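Local coordinates for protein endoglucanase (Ruminococcus champanellensis, PDB 6WQV) that probably cleaves internal beta-1,4 links in cellulose and related plant polysaccharides such as xylan, as a broad-specificity family 5 glycoside hydrolase, at residues Leu308-Ala311 / Lys312-Asn315. Numbering follows the deposited sequence.
Sequences LRIA and KSYN
Ile310 and Tyr314 pack side by side where helix 297-313 ends in a Schellman motif. The helix belongs to a beta-alpha-beta unit of the TIM barrel, between strands 284-289 and 318-322. CG2 of Ile310 touches the ring of Tyr314 at CE2, 3.7 Å away. CG1 lies beside the backbone N of Ile310 (chi1 -64°), which leaves CG2 anti to that N and turned toward the tyrosine one turn on. The carbonyl of Ile310 takes two bonds. Tyr314 N gives Ile310 O a bent one of 3.2 Å, with 135° at the hydrogen. Ser313 OG donates the other to Ile310 O, at 2.7 Å. That hydroxyl sits between its own backbone N and carbonyl carbon (chi1 80°), which folds it back over the preceding turn. It also lies above one face of the Tyr314 ring, toward the rim.

Tyr314 N is shared: besides Ile310 O it bonds to Ala311 O at 3.0 Å, coming from above that carbonyl plane. The helix is tightening here, for two residues earlier Lys312 N still makes a straighter bond of 2.9 Å to Leu308 O. Asn315, with positive phi, is the C-prime residue of the motif, and Ile316 N pairs with Ala311 O.

Outside this turn, Ile310 rests on Ile263 and Leu270 of helix 263-278. The Tyr314 ring meets that of Tyr274, and its OH is hydrogen-bonded to Gln267 NE2. An alanine in place of Tyr314 would remove ring and hydroxyl, and is likely to leave Gln267 without this partner and CG2 of Ile310 less covered. Ala311 faces strand 318-322 through Cys318. The motif closes with Asn315 N bonded to Lys312 O at 2.9 Å.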
loop_
_atom_site.group_PDB
_atom_site.type_symbol
_atom_site.label_atom_id
_atom_site.label_comp_id
_atom_site.label_asym_id
_atom_site.label_seq_id
_atom_site.Cartn_x
_atom_site.Cartn_y
_atom_site.Cartn_z
ATOM N N LEU A 308 -9.916 0.152 14.552
ATOM C CA LEU A 308 -8.894 1.135 14.890
ATOM C C LEU A 308 -8.506 1.057 16.361
ATOM O O LEU A 308 -7.325 1.229 16.703
ATOM C CB LEU A 308 -9.365 2.538 14.524
ATOM C CG LEU A 308 -9.158 2.987 13.083
ATOM C CD1 LEU A 308 -7.671 3.094 12.731
ATOM C CD2 LEU A 308 -9.847 2.074 12.093
ATOM N N ARG A 309 -9.475 0.808 17.252
ATOM C CA ARG A 309 -9.165 0.689 18.672
ATOM C C ARG A 309 -8.217 -0.475 18.916
ATOM O O ARG A 309 -7.208 -0.338 19.620
ATOM C CB ARG A 309 -10.449 0.515 19.496
ATOM C CG ARG A 309 -10.235 0.374 21.014
ATOM C CD ARG A 309 -11.509 0.034 21.808
ATOM N NE ARG A 309 -12.136 -1.187 21.317
ATOM C CZ ARG A 309 -11.720 -2.410 21.623
ATOM N NH1 ARG A 309 -10.683 -2.576 22.431
ATOM N NH2 ARG A 309 -12.344 -3.466 21.117
ATOM N N ILE A 310 -8.528 -1.632 18.339
ATOM C CA ILE A 310 -7.685 -2.806 18.548
ATOM C C ILE A 310 -6.322 -2.610 17.892
ATOM O O ILE A 310 -5.282 -2.911 18.498
ATOM C CB ILE A 310 -8.398 -4.073 18.044
ATOM C CG1 ILE A 310 -9.668 -4.339 18.854
ATOM C CG2 ILE A 310 -7.470 -5.269 18.156
ATOM C CD1 ILE A 310 -10.598 -5.367 18.219
ATOM N N ALA A 311 -6.294 -2.106 16.657
ATOM C CA ALA A 311 -5.016 -1.884 15.986
ATOM C C ALA A 311 -4.132 -0.952 16.808
ATOM O O ALA A 311 -2.951 -1.239 17.032
ATOM C CB ALA A 311 -5.238 -1.350 14.568
ATOM N N LYS A 312 -4.694 0.154 17.301
ATOM C CA LYS A 312 -3.909 1.073 18.126
ATOM C C LYS A 312 -3.426 0.404 19.408
ATOM O O LYS A 312 -2.325 0.701 19.886
ATOM C CB LYS A 312 -4.713 2.338 18.437
ATOM C CG LYS A 312 -3.941 3.410 19.168
ATOM C CD LYS A 312 -4.787 4.654 19.402
ATOM C CE LYS A 312 -4.028 5.681 20.210
ATOM N NZ LYS A 312 -4.909 6.804 20.621
ATOM N N SER A 313 -4.221 -0.516 19.966
ATOM C CA SER A 313 -3.823 -1.188 21.198
ATOM C C SER A 313 -2.623 -2.103 20.982
ATOM O O SER A 313 -1.937 -2.440 21.949
ATOM C CB SER A 313 -4.998 -1.967 21.805
ATOM O OG SER A 313 -5.207 -3.223 21.183
ATOM N N TYR A 314 -2.364 -2.505 19.734
ATOM C CA TYR A 314 -1.165 -3.257 19.371
ATOM C C TYR A 314 -0.121 -2.373 18.698
ATOM O O TYR A 314 0.850 -2.888 18.134
ATOM C CB TYR A 314 -1.513 -4.454 18.467
ATOM C CG TYR A 314 -2.304 -5.527 19.186
ATOM C CD1 TYR A 314 -1.770 -6.195 20.280
ATOM C CD2 TYR A 314 -3.593 -5.854 18.780
ATOM C CE1 TYR A 314 -2.500 -7.165 20.956
ATOM C CE2 TYR A 314 -4.331 -6.827 19.451
ATOM C CZ TYR A 314 -3.776 -7.476 20.529
ATOM O OH TYR A 314 -4.476 -8.450 21.213
ATOM N N ASN A 315 -0.310 -1.052 18.729
ATOM C CA ASN A 315 0.611 -0.093 18.112
ATOM C C ASN A 315 0.794 -0.355 16.614
ATOM O O ASN A 315 1.904 -0.275 16.086
ATOM C CB ASN A 315 1.957 -0.033 18.842
ATOM C CG ASN A 315 2.708 1.273 18.590
ATOM O OD1 ASN A 315 2.101 2.314 18.334
ATOM N ND2 ASN A 315 4.033 1.218 18.665
#